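Local structure of conserved hypothetical protein (Sulfolobus solfataricus, 2FNA) at residues E216-G221 and G244-F249. The protein binds ADP as an archaeal AAA+ ATPase of the P-loop family and probably couples ATP hydrolysis to a task not yet identified. Numbering follows the deposited sequence.
Sequences EFLRRG and GWLTYF. With ADP (adenosine-5'-diphosphate), chain D.
Phe217 lays the far end of its ring across Leu246 and Thr247 of the neighbouring helix: CE2 lies 3.8 Å from Leu246 CB, and CZ comes within 3.4 Å of Thr247 OG1, both approached obliquely. With CG anti to the backbone N (chi1 170°), the ring reaches out from helix 211-225 and meets the nucleotide as well, its CE1 standing 3.6 Å from C2 of ADP, which lies at the ring edge near its plane. Thr247 adds its hydroxyl and methyl to the ribose side of the pocket. Its OG1 is 3.4 Å from ADP C1', a van der Waals approach to a ribose carbon; the hydroxyl's hydrogen bond goes back to the carbonyl O of Pro243 in the preceding turn. At the start of 244-249, Gly244 CA lies 3.2 Å from ADP O4'.

One residue on from Phe217, Leu218 sets CD2 3.9 Å from Leu246 O and at the edge of the Phe249 ring, 4.1 Å from its CD2, the side chains of Leu218 and Phe249 crossing at about a right angle. Val235 of helix 232-239 touches both residues. The segment axes run 10.5 Å apart at 30°, and no hydrogen bond or salt bridge crosses between them. Trimming Phe217 to an alanine is likely to open a gap beside Leu246 and Thr247 and take away the ring's contact with C2 of the adenine. With no polar bond between the segments, a modest set of apolar contacts joins these helices of the ATPase domain, while the adenosine meets the edge of Phe217 at C2, and Thr247 and Gly244 at the ribose.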
loop_
_atom_site.group_PDB
_atom_site.type_symbol
_atom_site.label_atom_id
_atom_site.label_comp_id
_atom_site.label_asym_id
_atom_site.label_seq_id
_atom_site.Cartn_x
_atom_site.Cartn_y
_atom_site.Cartn_z
ATOM N N GLU A 216 -0.390 20.728 12.498
ATOM C CA GLU A 216 0.732 20.420 13.368
ATOM C C GLU A 216 1.912 19.794 12.607
ATOM O O GLU A 216 3.051 20.025 12.966
ATOM C CB GLU A 216 0.274 19.535 14.526
ATOM C CG GLU A 216 1.342 19.275 15.591
ATOM C CD GLU A 216 2.033 20.554 16.116
ATOM O OE1 GLU A 216 1.367 21.613 16.278
ATOM O OE2 GLU A 216 3.257 20.479 16.366
ATOM N N PHE A 217 1.639 19.015 11.561
ATOM C CA PHE A 217 2.686 18.390 10.724
ATOM C C PHE A 217 3.514 19.454 10.004
ATOM O O PHE A 217 4.751 19.436 10.002
ATOM C CB PHE A 217 2.012 17.446 9.705
ATOM C CG PHE A 217 2.927 16.916 8.644
ATOM C CD1 PHE A 217 3.920 16.014 8.974
ATOM C CD2 PHE A 217 2.790 17.305 7.314
ATOM C CE1 PHE A 217 4.770 15.507 8.029
ATOM C CE2 PHE A 217 3.629 16.800 6.355
ATOM C CZ PHE A 217 4.647 15.892 6.704
ATOM N N LEU A 218 2.814 20.390 9.385
ATOM C CA LEU A 218 3.460 21.476 8.645
ATOM C C LEU A 218 4.233 22.378 9.588
ATOM O O LEU A 218 5.380 22.717 9.310
ATOM C CB LEU A 218 2.409 22.316 7.955
ATOM C CG LEU A 218 1.734 21.607 6.797
ATOM C CD1 LEU A 218 0.724 22.527 6.265
ATOM C CD2 LEU A 218 2.758 21.242 5.718
ATOM N N ARG A 219 3.564 22.764 10.681
ATOM C CA ARG A 219 4.172 23.578 11.743
ATOM C C ARG A 219 5.485 22.965 12.180
ATOM O O ARG A 219 6.497 23.633 12.272
ATOM C CB ARG A 219 3.252 23.686 12.975
ATOM C CG ARG A 219 3.644 24.818 13.912
ATOM C CD ARG A 219 3.177 24.643 15.386
ATOM N NE ARG A 219 3.747 23.565 16.227
ATOM C CZ ARG A 219 4.956 22.998 16.141
ATOM N NH1 ARG A 219 5.838 23.336 15.221
ATOM N NH2 ARG A 219 5.296 22.045 17.002
ATOM N N ARG A 220 5.474 21.669 12.441
ATOM C CA ARG A 220 6.690 20.993 12.850
ATOM C C ARG A 220 7.794 21.030 11.783
ATOM O O ARG A 220 8.956 21.211 12.110
ATOM C CB ARG A 220 6.399 19.563 13.271
ATOM C CG ARG A 220 7.666 18.781 13.433
ATOM C CD ARG A 220 7.533 17.566 14.286
ATOM N NE ARG A 220 8.656 16.692 13.958
ATOM C CZ ARG A 220 8.821 15.463 14.425
ATOM N NH1 ARG A 220 7.931 14.949 15.273
ATOM N NH2 ARG A 220 9.883 14.753 14.033
ATOM N N GLY A 221 7.452 20.885 10.508
ATOM C CA GLY A 221 8.480 20.845 9.467
ATOM C C GLY A 221 9.067 22.208 9.177
ATOM O O GLY A 221 10.256 22.341 8.830
ATOM N N GLY A 244 1.268 12.356 2.243
ATOM C CA GLY A 244 2.149 12.430 1.086
ATOM C C GLY A 244 2.032 13.736 0.333
ATOM O O GLY A 244 3.042 14.275 -0.143
ATOM N N TRP A 245 0.813 14.274 0.209
ATOM C CA TRP A 245 0.653 15.526 -0.526
ATOM C C TRP A 245 1.141 16.722 0.321
ATOM O O TRP A 245 1.726 17.685 -0.202
ATOM C CB TRP A 245 -0.791 15.780 -0.908
ATOM C CG TRP A 245 -1.476 14.765 -1.759
ATOM C CD1 TRP A 245 -2.740 14.375 -1.607
ATOM C CD2 TRP A 245 -0.970 14.065 -2.917
ATOM N NE1 TRP A 245 -3.079 13.477 -2.566
ATOM C CE2 TRP A 245 -2.013 13.264 -3.388
ATOM C CE3 TRP A 245 0.251 14.045 -3.599
ATOM C CZ2 TRP A 245 -1.889 12.440 -4.502
ATOM C CZ3 TRP A 245 0.378 13.215 -4.712
ATOM C CH2 TRP A 245 -0.680 12.432 -5.151
ATOM N N LEU A 246 0.890 16.664 1.621
ATOM C CA LEU A 246 1.337 17.716 2.539
ATOM C C LEU A 246 2.864 17.769 2.613
ATOM O O LEU A 246 3.461 18.850 2.721
ATOM C CB LEU A 246 0.758 17.455 3.938
ATOM C CG LEU A 246 -0.751 17.761 4.025
ATOM C CD1 LEU A 246 -1.279 17.330 5.329
ATOM C CD2 LEU A 246 -1.036 19.241 3.825
ATOM N N THR A 247 3.478 16.587 2.574
ATOM C CA THR A 247 4.936 16.438 2.528
ATOM C C THR A 247 5.557 17.093 1.290
ATOM O O THR A 247 6.542 17.800 1.413
ATOM C CB THR A 247 5.323 14.938 2.542
ATOM O OG1 THR A 247 4.791 14.312 3.705
ATOM C CG2 THR A 247 6.861 14.697 2.539
ATOM N N TYR A 248 5.017 16.787 0.109
ATOM C CA TYR A 248 5.462 17.379 -1.139
ATOM C C TYR A 248 5.321 18.908 -1.089
ATOM O O TYR A 248 6.256 19.590 -1.354
ATOM C CB TYR A 248 4.626 16.832 -2.296
ATOM C CG TYR A 248 5.168 17.160 -3.669
ATOM C CD1 TYR A 248 6.135 16.351 -4.254
ATOM C CD2 TYR A 248 4.704 18.258 -4.391
ATOM C CE1 TYR A 248 6.644 16.639 -5.531
ATOM C CE2 TYR A 248 5.214 18.545 -5.656
ATOM C CZ TYR A 248 6.180 17.733 -6.222
ATOM O OH TYR A 248 6.726 18.012 -7.507
ATOM N N PHE A 249 4.147 19.415 -0.692
ATOM C CA PHE A 249 3.941 20.844 -0.487
ATOM C C PHE A 249 5.013 21.441 0.398
ATOM O O PHE A 249 5.565 22.471 0.093
ATOM C CB PHE A 249 2.586 21.155 0.168
ATOM C CG PHE A 249 2.498 22.579 0.653
ATOM C CD1 PHE A 249 2.213 23.611 -0.242
ATOM C CD2 PHE A 249 2.758 22.901 1.973
ATOM C CE1 PHE A 249 2.185 24.910 0.167
ATOM C CE2 PHE A 249 2.720 24.216 2.384
ATOM C CZ PHE A 249 2.444 25.224 1.468
HETATM P PB ADP D . 2.173 4.735 1.588
HETATM O O1B ADP D . 1.061 4.641 2.584
HETATM O O2B ADP D . 1.662 5.127 0.205
HETATM O O3B ADP D . 3.170 3.625 1.584
HETATM P PA ADP D . 4.551 6.387 2.171
HETATM O O1A ADP D . 5.242 5.776 3.347
HETATM O O2A ADP D . 5.181 6.006 0.897
HETATM O O3A ADP D . 2.948 6.123 2.079
HETATM O "O5'" ADP D . 4.477 7.947 2.459
HETATM C "C5'" ADP D . 4.052 8.897 1.467
HETATM C "C4'" ADP D . 4.867 10.182 1.597
HETATM O "O4'" ADP D . 4.475 10.938 2.727
HETATM C "C3'" ADP D . 6.340 9.973 1.769
HETATM O "O3'" ADP D . 6.999 11.138 1.229
HETATM C "C2'" ADP D . 6.544 9.977 3.268
HETATM O "O2'" ADP D . 7.849 10.390 3.645
HETATM C "C1'" ADP D . 5.525 11.004 3.674
HETATM N N9 ADP D . 4.898 10.794 4.975
HETATM C C8 ADP D . 3.753 10.114 5.199
HETATM N N7 ADP D . 3.423 10.175 6.488
HETATM C C5 ADP D . 4.386 10.891 7.118
HETATM C C6 ADP D . 4.665 11.352 8.495
HETATM N N6 ADP D . 3.835 11.020 9.506
HETATM N N1 ADP D . 5.770 12.118 8.718
HETATM C C2 ADP D . 6.606 12.473 7.724
HETATM N N3 ADP D . 6.412 12.098 6.448
HETATM C C4 ADP D . 5.340 11.331 6.107
#